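Local coordinates for protein ofchtiv-allosamidin (Ostrinia furnacalis, PDB 6JMB) that probably hydrolyses chitin as a group IV insect chitinase of glycosyl hydrolase family 18, and binds the inhibitor allosamidin in its active-site cleft, at residues H205-E213 / T303-Y311; F289-T300 / A312-F321. All coordinates share one frame; numbering follows the deposited sequence.

Interaction 1 (H205-E213 / T303-Y311); sequences HNAPLFISE and TDNLAKVPY
Asp304 takes two bonds from the 205-213 loop on one oxygen. His205 NE2 donates to Asp304 OD2 at 2.8 Å, in the imidazole plane but from the anti side and tilted out of the carboxylate plane, while Glu213 N reaches the syn lone pair of the same OD2 at 2.9 Å, nearly straight at 168°. The other oxygen, OD1, turns back to its own chain and accepts from Leu306 N in an Asx turn and from Ala307 N as well, together an Asx motif that shapes the hairpin between strands 300-304 and 309-314. There Lys308 and Val309 both face Asp304 in a G1 beta bulge, and the hairpin is probably part of the insertion that many family 18 chitinases carry between the seventh barrel strand and its helix. Packing is tight around the histidine: with Val309 CG1 anti to the carbonyl carbon (chi1 -72°), CG2 sits over the centre of the ring, 3.5 Å from its centroid. Beside it, Pro208 CB meets Ala307 CB at 3.6 Å, and Leu209 N donates to a lone pair of Ala307 O. An asparagine in place of Asp304 would probably set its NH2 against one pair of donors, His205 NE2 and Glu213 N or the two turn amides, leaving that pair without an acceptor. Toward solvent the side chains fit more loosely: Ile211 CG2 stays 4.2 Å from Leu306 CB, and a water joins Glu213 OE2 to Thr303 O and Tyr311 OH.

Interaction 2 (F289-T300 / A312-F321); sequences FCYILQQESSWT and AFLDYNWVSF
Trp299 fills the space between helix 286-295 and the beta hairpin of strands 309-314 and 317-320, probably within the same insertion in the TIM barrel of this family 18 chitinase. With CG anti to its carbonyl carbon (chi1 -73°), the indole extends from CB across the hairpin. Its CG, the first ring atom, already lies near Leu314 CD2, and CD1 and NE1 come under the same methyl, which stands 3.7 Å from the centroid of the five-membered ring in a CH-pi contact. On the other side of CG, CD2 meets Leu314 CB; further out, CE3 lies 3.6 Å from Phe313 C and also near Ala312 CB. CZ3 passes Val319 CG2, and CH2 ends against Asn317 CB at 3.5 Å. Leu314 thus covers one face of the indole, while Phe289 CZ and Leu293 CD2 of the helix lie over the opposite face.

Phe289 carries much of the packing of the helix on the hairpin. Val319 CG1 lies over one face of its ring and Leu293 CG over the other, Ala312 CB sits at its edge, and the edge also points at the face of Phe321 in a T-shaped pair, centroids 5.2 Å apart and planes at 67°. Leu293 CD1 adds to the cluster by touching Phe321 CZ at 3.8 Å. The disulfide from Cys290 to Cys356 ties the same helix to the loop between strand 341-345 and helix 362-373.

Beyond the indole, Thr300 starts the strand that pairs with the hairpin: Thr300 N donates to Phe313 O and Phe313 N to Thr300 O in an antiparallel hydrogen-bonded pair. Their side chains run side by side, Thr300 CB over the Phe313 ring, and a water accepts from Thr300 OG1 at 2.8 Å while donating to Ser298 O and Phe313 O.

How the interactions relate
From the N terminus, the chain first lays down the 205-213 loop, between strand 187-190 and helix 226-235, then helix 286-295 and strand 300-304. Interaction 1 closes a long loop of about 90 residues when 303-311 returns to 205-213; interaction 2 closes a short one when 312-321 folds back on 289-300. The segments alternate, so the two closures cross, and both use strand 309-314. The contacts meet directly: Asn206 N lies 2.8 Å from Ser320 OG, a probable hydrogen bond, and Tyr311 CB packs on Val319 O at 3.4 Å. Together they tie the helix, three neighbouring strands and the loop after strand 187-190.

Interaction 1 (H205-E213 / T303-Y311)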
loop_
_atom_site.group_PDB
_atom_site.type_symbol
_atom_site.label_atom_id
_atom_site.label_comp_id
_atom_site.label_asym_id
_atom_site.label_seq_id
_atom_site.Cartn_x
_atom_site.Cartn_y
_atom_site.Cartn_z
ATOM N N HIS A 205 8.155 6.247 -12.881
ATOM C CA HIS A 205 8.101 4.981 -12.172
ATOM C C HIS A 205 7.134 5.043 -11.001
ATOM O O HIS A 205 7.027 6.056 -10.302
ATOM C CB HIS A 205 9.486 4.564 -11.684
ATOM C CG HIS A 205 10.484 4.411 -12.790
ATOM N ND1 HIS A 205 10.305 3.543 -13.845
ATOM C CD2 HIS A 205 11.671 5.026 -13.003
ATOM C CE1 HIS A 205 11.344 3.626 -14.658
ATOM N NE2 HIS A 205 12.188 4.516 -14.168
ATOM N N ASN A 206 6.437 3.933 -10.795
ATOM C CA ASN A 206 5.511 3.815 -9.677
ATOM C C ASN A 206 6.263 3.842 -8.352
ATOM O O ASN A 206 5.798 4.451 -7.378
ATOM C CB ASN A 206 4.742 2.506 -9.859
ATOM C CG ASN A 206 3.633 2.310 -8.852
ATOM O OD1 ASN A 206 2.979 3.258 -8.412
ATOM N ND2 ASN A 206 3.390 1.053 -8.503
ATOM N N ALA A 207 7.437 3.218 -8.305
ATOM C CA ALA A 207 8.206 3.153 -7.069
ATOM C C ALA A 207 9.701 3.157 -7.358
ATOM O O ALA A 207 10.404 2.198 -7.018
ATOM C CB ALA A 207 7.810 1.901 -6.280
ATOM N N PRO A 208 10.236 4.220 -7.952
ATOM C CA PRO A 208 11.688 4.281 -8.153
ATOM C C PRO A 208 12.392 4.376 -6.809
ATOM O O PRO A 208 11.938 5.079 -5.905
ATOM C CB PRO A 208 11.872 5.571 -8.957
ATOM C CG PRO A 208 10.743 6.450 -8.497
ATOM C CD PRO A 208 9.583 5.527 -8.178
ATOM N N LEU A 209 13.509 3.657 -6.678
ATOM C CA LEU A 209 14.268 3.709 -5.434
ATOM C C LEU A 209 15.030 5.022 -5.310
ATOM O O LEU A 209 15.028 5.656 -4.247
ATOM C CB LEU A 209 15.227 2.519 -5.376
ATOM C CG LEU A 209 15.819 2.081 -4.040
ATOM C CD1 LEU A 209 14.751 2.028 -2.959
ATOM C CD2 LEU A 209 16.468 0.713 -4.219
ATOM N N PHE A 210 15.672 5.453 -6.390
ATOM C CA PHE A 210 16.501 6.653 -6.395
ATOM C C PHE A 210 16.055 7.523 -7.567
ATOM O O PHE A 210 14.972 7.338 -8.137
ATOM C CB PHE A 210 17.986 6.272 -6.496
ATOM C CG PHE A 210 18.442 5.303 -5.447
ATOM C CD1 PHE A 210 18.559 5.701 -4.122
ATOM C CD2 PHE A 210 18.773 4.000 -5.784
ATOM C CE1 PHE A 210 18.988 4.809 -3.151
ATOM C CE2 PHE A 210 19.212 3.104 -4.819
ATOM C CZ PHE A 210 19.316 3.508 -3.500
ATOM N N ILE A 211 16.903 8.480 -7.954
ATOM C CA ILE A 211 16.680 9.304 -9.142
ATOM C C ILE A 211 16.385 8.415 -10.348
ATOM O O ILE A 211 16.898 7.294 -10.444
ATOM C CB ILE A 211 17.882 10.238 -9.394
ATOM C CG1 ILE A 211 17.541 11.317 -10.420
ATOM C CG2 ILE A 211 19.117 9.441 -9.835
ATOM C CD1 ILE A 211 18.560 12.458 -10.436
ATOM N N SER A 212 15.541 8.898 -11.255
ATOM C CA SER A 212 15.132 8.176 -12.452
ATOM C C SER A 212 15.748 8.802 -13.698
ATOM O O SER A 212 16.127 9.979 -13.711
ATOM C CB SER A 212 13.608 8.203 -12.606
ATOM O OG SER A 212 12.971 7.610 -11.482
ATOM N N GLU A 213 15.829 7.996 -14.758
ATOM C CA GLU A 213 16.233 8.512 -16.061
ATOM C C GLU A 213 15.359 9.699 -16.439
ATOM O O GLU A 213 14.135 9.670 -16.269
ATOM C CB GLU A 213 16.086 7.420 -17.126
ATOM C CG GLU A 213 17.140 6.329 -17.051
ATOM C CD GLU A 213 16.862 5.166 -17.991
ATOM O OE1 GLU A 213 15.991 5.292 -18.874
ATOM O OE2 GLU A 213 17.514 4.114 -17.852
ATOM N N THR A 303 15.697 -1.973 -17.864
ATOM C CA THR A 303 15.946 -1.618 -16.480
ATOM C C THR A 303 16.409 -0.170 -16.443
ATOM O O THR A 303 17.329 0.212 -17.175
ATOM C CB THR A 303 17.037 -2.512 -15.892
ATOM O OG1 THR A 303 16.551 -3.854 -15.791
ATOM C CG2 THR A 303 17.452 -2.015 -14.510
ATOM N N ASP A 304 15.754 0.639 -15.620
ATOM C CA ASP A 304 16.287 1.954 -15.289
ATOM C C ASP A 304 17.334 1.724 -14.208
ATOM O O ASP A 304 16.993 1.406 -13.062
ATOM C CB ASP A 304 15.169 2.864 -14.791
ATOM C CG ASP A 304 15.643 4.285 -14.510
ATOM O OD1 ASP A 304 16.809 4.472 -14.106
ATOM O OD2 ASP A 304 14.835 5.224 -14.671
ATOM N N ASN A 305 18.614 1.829 -14.580
ATOM C CA ASN A 305 19.695 1.514 -13.654
ATOM C C ASN A 305 20.040 2.671 -12.731
ATOM O O ASN A 305 20.955 2.542 -11.914
ATOM C CB ASN A 305 20.939 1.037 -14.413
ATOM C CG ASN A 305 21.795 0.098 -13.595
ATOM O OD1 ASN A 305 21.355 -0.449 -12.579
ATOM N ND2 ASN A 305 23.038 -0.094 -14.032
ATOM N N LEU A 306 19.337 3.796 -12.847
ATOM C CA LEU A 306 19.399 4.824 -11.822
ATOM C C LEU A 306 18.366 4.550 -10.733
ATOM O O LEU A 306 18.691 4.558 -9.538
ATOM C CB LEU A 306 19.162 6.199 -12.453
ATOM C CG LEU A 306 20.151 6.627 -13.539
ATOM C CD1 LEU A 306 19.747 7.963 -14.140
ATOM C CD2 LEU A 306 21.550 6.705 -12.958
ATOM N N ALA A 307 17.127 4.258 -11.142
ATOM C CA ALA A 307 16.016 4.064 -10.219
ATOM C C ALA A 307 15.897 2.634 -9.706
ATOM O O ALA A 307 15.184 2.402 -8.720
ATOM C CB ALA A 307 14.702 4.472 -10.892
ATOM N N LYS A 308 16.566 1.678 -10.353
ATOM C CA LYS A 308 16.584 0.266 -9.943
ATOM C C LYS A 308 15.223 -0.409 -10.126
ATOM O O LYS A 308 14.816 -1.242 -9.314
ATOM C CB LYS A 308 17.127 0.050 -8.524
ATOM C CG LYS A 308 18.342 0.903 -8.176
ATOM C CD LYS A 308 19.514 0.615 -9.096
ATOM C CE LYS A 308 20.679 1.523 -8.747
ATOM N NZ LYS A 308 21.847 1.282 -9.648
ATOM N N VAL A 309 14.522 -0.060 -11.203
ATOM C CA VAL A 309 13.204 -0.638 -11.490
ATOM C C VAL A 309 13.077 -0.878 -12.979
ATOM O O VAL A 309 13.694 -0.191 -13.803
ATOM C CB VAL A 309 12.054 0.285 -11.029
ATOM C CG1 VAL A 309 11.955 0.303 -9.511
ATOM C CG2 VAL A 309 12.228 1.686 -11.595
ATOM N N PRO A 310 12.253 -1.853 -13.356
ATOM C CA PRO A 310 12.017 -2.128 -14.774
ATOM C C PRO A 310 10.853 -1.313 -15.318
ATOM O O PRO A 310 9.978 -0.836 -14.593
ATOM C CB PRO A 310 11.625 -3.610 -14.757
ATOM C CG PRO A 310 10.834 -3.727 -13.481
ATOM C CD PRO A 310 11.556 -2.825 -12.489
ATOM N N TYR A 311 10.850 -1.180 -16.637
ATOM C CA TYR A 311 9.705 -0.635 -17.344
ATOM C C TYR A 311 9.632 -1.326 -18.694
ATOM O O TYR A 311 10.600 -1.945 -19.144
ATOM C CB TYR A 311 9.785 0.894 -17.482
ATOM C CG TYR A 311 10.986 1.393 -18.253
ATOM C CD1 TYR A 311 12.242 1.468 -17.662
ATOM C CD2 TYR A 311 10.866 1.790 -19.580
ATOM C CE1 TYR A 311 13.344 1.923 -18.370
ATOM C CE2 TYR A 311 11.962 2.245 -20.292
ATOM C CZ TYR A 311 13.191 2.308 -19.685
ATOM O OH TYR A 311 14.282 2.764 -20.403
HETATM O O HOH W 1 9.148 1.124 -12.879
HETATM O O HOH W 2 16.657 2.035 -19.155
#

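Interaction 2 (F289-T300 / A312-F321)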
loop_
_atom_site.group_PDB
_atom_site.type_symbol
_atom_site.label_atom_id
_atom_site.label_comp_id
_atom_site.label_asym_id
_atom_site.label_seq_id
_atom_site.Cartn_x
_atom_site.Cartn_y
_atom_site.Cartn_z
ATOM N N PHE A 289 0.519 -8.451 -15.596
ATOM C CA PHE A 289 1.533 -7.936 -16.504
ATOM C C PHE A 289 2.652 -8.936 -16.760
ATOM O O PHE A 289 3.167 -9.011 -17.883
ATOM C CB PHE A 289 2.090 -6.589 -16.050
ATOM C CG PHE A 289 2.772 -5.851 -17.163
ATOM C CD1 PHE A 289 2.061 -5.536 -18.313
ATOM C CD2 PHE A 289 4.117 -5.520 -17.092
ATOM C CE1 PHE A 289 2.671 -4.886 -19.374
ATOM C CE2 PHE A 289 4.742 -4.856 -18.149
ATOM C CZ PHE A 289 4.010 -4.541 -19.293
ATOM N N CYS A 290 3.048 -9.714 -15.750
ATOM C CA CYS A 290 4.039 -10.748 -16.014
ATOM C C CYS A 290 3.522 -11.737 -17.047
ATOM O O CYS A 290 4.278 -12.201 -17.908
ATOM C CB CYS A 290 4.484 -11.433 -14.715
ATOM S SG CYS A 290 3.351 -12.621 -13.916
ATOM N N TYR A 291 2.225 -12.041 -17.005
ATOM C CA TYR A 291 1.653 -12.942 -17.994
ATOM C C TYR A 291 1.657 -12.307 -19.378
ATOM O O TYR A 291 2.025 -12.957 -20.365
ATOM C CB TYR A 291 0.240 -13.335 -17.578
ATOM C CG TYR A 291 -0.376 -14.369 -18.482
ATOM C CD1 TYR A 291 -0.005 -15.704 -18.396
ATOM C CD2 TYR A 291 -1.320 -14.005 -19.430
ATOM C CE1 TYR A 291 -0.570 -16.653 -19.234
ATOM C CE2 TYR A 291 -1.887 -14.942 -20.269
ATOM C CZ TYR A 291 -1.509 -16.260 -20.166
ATOM O OH TYR A 291 -2.076 -17.194 -21.002
ATOM N N ILE A 292 1.255 -11.037 -19.465
ATOM C CA ILE A 292 1.289 -10.307 -20.732
ATOM C C ILE A 292 2.692 -10.335 -21.336
ATOM O O ILE A 292 2.869 -10.622 -22.530
ATOM C CB ILE A 292 0.759 -8.874 -20.527
ATOM C CG1 ILE A 292 -0.773 -8.893 -20.465
ATOM C CG2 ILE A 292 1.254 -7.943 -21.628
ATOM C CD1 ILE A 292 -1.397 -7.638 -19.880
ATOM N N LEU A 293 3.714 -10.064 -20.521
ATOM C CA LEU A 293 5.086 -10.064 -21.027
ATOM C C LEU A 293 5.503 -11.455 -21.487
ATOM O O LEU A 293 6.188 -11.604 -22.504
ATOM C CB LEU A 293 6.042 -9.569 -19.943
ATOM C CG LEU A 293 5.942 -8.095 -19.577
ATOM C CD1 LEU A 293 6.904 -7.804 -18.438
ATOM C CD2 LEU A 293 6.244 -7.231 -20.790
ATOM N N GLN A 294 5.112 -12.482 -20.738
ATOM C CA GLN A 294 5.448 -13.852 -21.104
ATOM C C GLN A 294 4.797 -14.263 -22.424
ATOM O O GLN A 294 5.388 -15.029 -23.193
ATOM C CB GLN A 294 5.018 -14.779 -19.974
ATOM C CG GLN A 294 5.251 -16.249 -20.208
ATOM C CD GLN A 294 4.758 -17.071 -19.043
ATOM O OE1 GLN A 294 5.516 -17.385 -18.132
ATOM N NE2 GLN A 294 3.473 -17.399 -19.051
ATOM N N GLN A 295 3.596 -13.766 -22.709
ATOM C CA GLN A 295 2.836 -14.210 -23.869
ATOM C C GLN A 295 3.056 -13.375 -25.125
ATOM O O GLN A 295 2.720 -13.838 -26.223
ATOM C CB GLN A 295 1.335 -14.290 -23.554
ATOM C CG GLN A 295 0.973 -15.236 -22.414
ATOM C CD GLN A 295 1.426 -16.663 -22.682
ATOM O OE1 GLN A 295 2.268 -17.207 -21.965
ATOM N NE2 GLN A 295 0.859 -17.277 -23.719
ATOM N N GLU A 296 3.579 -12.161 -24.999
ATOM C CA GLU A 296 3.741 -11.250 -26.139
ATOM C C GLU A 296 5.205 -10.829 -26.205
ATOM O O GLU A 296 5.631 -9.940 -25.463
ATOM C CB GLU A 296 2.823 -10.043 -26.047
ATOM C CG GLU A 296 3.023 -9.048 -27.164
ATOM C CD GLU A 296 3.006 -9.693 -28.546
ATOM O OE1 GLU A 296 1.951 -10.223 -28.953
ATOM O OE2 GLU A 296 4.059 -9.694 -29.216
ATOM N N SER A 297 5.947 -11.435 -27.128
ATOM C CA SER A 297 7.385 -11.188 -27.226
ATOM C C SER A 297 7.746 -9.800 -27.746
ATOM O O SER A 297 8.910 -9.405 -27.625
ATOM C CB SER A 297 8.061 -12.255 -28.096
ATOM O OG SER A 297 7.621 -12.168 -29.440
ATOM N N SER A 298 6.790 -9.052 -28.307
ATOM C CA SER A 298 7.114 -7.764 -28.913
ATOM C C SER A 298 7.401 -6.671 -27.890
ATOM O O SER A 298 7.983 -5.646 -28.255
ATOM C CB SER A 298 6.004 -7.313 -29.863
ATOM O OG SER A 298 5.875 -8.209 -30.950
ATOM N N TRP A 299 6.993 -6.853 -26.634
ATOM C CA TRP A 299 7.317 -5.876 -25.603
ATOM C C TRP A 299 8.825 -5.756 -25.445
ATOM O O TRP A 299 9.558 -6.742 -25.560
ATOM C CB TRP A 299 6.723 -6.312 -24.257
ATOM C CG TRP A 299 5.236 -6.160 -24.156
ATOM C CD1 TRP A 299 4.294 -7.085 -24.502
ATOM C CD2 TRP A 299 4.522 -5.025 -23.648
ATOM N NE1 TRP A 299 3.034 -6.593 -24.248
ATOM C CE2 TRP A 299 3.148 -5.328 -23.729
ATOM C CE3 TRP A 299 4.911 -3.778 -23.146
ATOM C CZ2 TRP A 299 2.162 -4.438 -23.316
ATOM C CZ3 TRP A 299 3.924 -2.896 -22.729
ATOM C CH2 TRP A 299 2.568 -3.229 -22.822
ATOM N N THR A 300 9.293 -4.543 -25.182
ATOM C CA THR A 300 10.676 -4.301 -24.802
ATOM C C THR A 300 10.689 -4.008 -23.313
ATOM O O THR A 300 9.995 -3.091 -22.857
ATOM C CB THR A 300 11.254 -3.108 -25.562
ATOM O OG1 THR A 300 11.226 -3.380 -26.968
ATOM C CG2 THR A 300 12.693 -2.856 -25.132
ATOM N N ALA A 312 8.475 -1.228 -19.339
ATOM C CA ALA A 312 8.252 -1.942 -20.584
ATOM C C ALA A 312 7.468 -1.063 -21.538
ATOM O O ALA A 312 6.650 -0.240 -21.120
ATOM C CB ALA A 312 7.507 -3.260 -20.347
ATOM N N PHE A 313 7.718 -1.238 -22.832
ATOM C CA PHE A 313 6.962 -0.482 -23.817
ATOM C C PHE A 313 6.674 -1.330 -25.044
ATOM O O PHE A 313 7.405 -2.270 -25.368
ATOM C CB PHE A 313 7.631 0.847 -24.204
ATOM C CG PHE A 313 9.039 0.707 -24.686
ATOM C CD1 PHE A 313 9.303 0.461 -26.023
ATOM C CD2 PHE A 313 10.101 0.831 -23.804
ATOM C CE1 PHE A 313 10.603 0.337 -26.477
ATOM C CE2 PHE A 313 11.408 0.712 -24.253
ATOM C CZ PHE A 313 11.655 0.464 -25.590
ATOM N N LEU A 314 5.574 -0.987 -25.709
ATOM C CA LEU A 314 5.178 -1.632 -26.956
ATOM C C LEU A 314 4.306 -0.617 -27.678
ATOM O O LEU A 314 3.171 -0.366 -27.254
ATOM C CB LEU A 314 4.405 -2.910 -26.668
ATOM C CG LEU A 314 3.837 -3.639 -27.887
ATOM C CD1 LEU A 314 4.937 -3.909 -28.908
ATOM C CD2 LEU A 314 3.176 -4.938 -27.460
ATOM N N ASP A 315 4.843 -0.026 -28.745
ATOM C CA ASP A 315 4.148 1.039 -29.458
ATOM C C ASP A 315 3.701 2.122 -28.478
ATOM O O ASP A 315 4.546 2.695 -27.783
ATOM C CB ASP A 315 2.990 0.479 -30.290
ATOM C CG ASP A 315 3.459 -0.453 -31.381
ATOM O OD1 ASP A 315 4.553 -0.219 -31.927
ATOM O OD2 ASP A 315 2.726 -1.419 -31.691
ATOM N N TYR A 316 2.399 2.403 -28.389
ATOM C CA TYR A 316 1.947 3.477 -27.508
ATOM C C TYR A 316 2.006 3.112 -26.025
ATOM O O TYR A 316 1.948 4.010 -25.180
ATOM C CB TYR A 316 0.542 3.940 -27.903
ATOM C CG TYR A 316 0.560 4.918 -29.054
ATOM C CD1 TYR A 316 0.794 6.263 -28.828
ATOM C CD2 TYR A 316 0.363 4.494 -30.362
ATOM C CE1 TYR A 316 0.828 7.170 -29.861
ATOM C CE2 TYR A 316 0.397 5.399 -31.413
ATOM C CZ TYR A 316 0.626 6.738 -31.148
ATOM O OH TYR A 316 0.665 7.661 -32.170
ATOM N N ASN A 317 2.120 1.830 -25.682
ATOM C CA ASN A 317 2.067 1.420 -24.282
ATOM C C ASN A 317 3.406 1.647 -23.600
ATOM O O ASN A 317 4.452 1.268 -24.133
ATOM C CB ASN A 317 1.766 -0.070 -24.186
ATOM C CG ASN A 317 0.441 -0.424 -24.756
ATOM O OD1 ASN A 317 -0.595 -0.114 -24.174
ATOM N ND2 ASN A 317 0.453 -1.078 -25.913
ATOM N N TRP A 318 3.366 2.224 -22.401
ATOM C CA TRP A 318 4.533 2.313 -21.538
ATOM C C TRP A 318 4.070 1.952 -20.134
ATOM O O TRP A 318 3.091 2.514 -19.639
ATOM C CB TRP A 318 5.111 3.728 -21.580
ATOM C CG TRP A 318 6.458 3.884 -20.963
ATOM C CD1 TRP A 318 7.664 3.949 -21.620
ATOM C CD2 TRP A 318 6.752 4.060 -19.571
ATOM N NE1 TRP A 318 8.681 4.133 -20.718
ATOM C CE2 TRP A 318 8.151 4.205 -19.455
ATOM C CE3 TRP A 318 5.969 4.096 -18.410
ATOM C CZ2 TRP A 318 8.785 4.379 -18.223
ATOM C CZ3 TRP A 318 6.599 4.277 -17.184
ATOM C CH2 TRP A 318 7.996 4.416 -17.103
ATOM N N VAL A 319 4.754 1.002 -19.502
ATOM C CA VAL A 319 4.315 0.432 -18.233
ATOM C C VAL A 319 5.477 0.451 -17.249
ATOM O O VAL A 319 6.561 -0.060 -17.549
ATOM C CB VAL A 319 3.804 -1.010 -18.422
ATOM C CG1 VAL A 319 3.420 -1.632 -17.077
ATOM C CG2 VAL A 319 2.625 -1.043 -19.374
ATOM N N SER A 320 5.250 1.035 -16.076
ATOM C CA SER A 320 6.160 0.902 -14.946
ATOM C C SER A 320 5.663 -0.240 -14.069
ATOM O O SER A 320 4.464 -0.332 -13.792
ATOM C CB SER A 320 6.147 2.194 -14.136
ATOM O OG SER A 320 6.582 1.966 -12.813
ATOM N N PHE A 321 6.572 -1.114 -13.641
ATOM C CA PHE A 321 6.179 -2.223 -12.778
ATOM C C PHE A 321 7.349 -2.598 -11.878
ATOM O O PHE A 321 8.429 -2.007 -11.948
ATOM C CB PHE A 321 5.649 -3.415 -13.587
ATOM C CG PHE A 321 6.687 -4.104 -14.434
ATOM C CD1 PHE A 321 7.204 -3.499 -15.569
ATOM C CD2 PHE A 321 7.129 -5.379 -14.102
ATOM C CE1 PHE A 321 8.153 -4.151 -16.353
ATOM C CE2 PHE A 321 8.066 -6.037 -14.888
ATOM C CZ PHE A 321 8.581 -5.421 -16.009
HETATM O O HOH W 3 8.564 -3.035 -27.889
#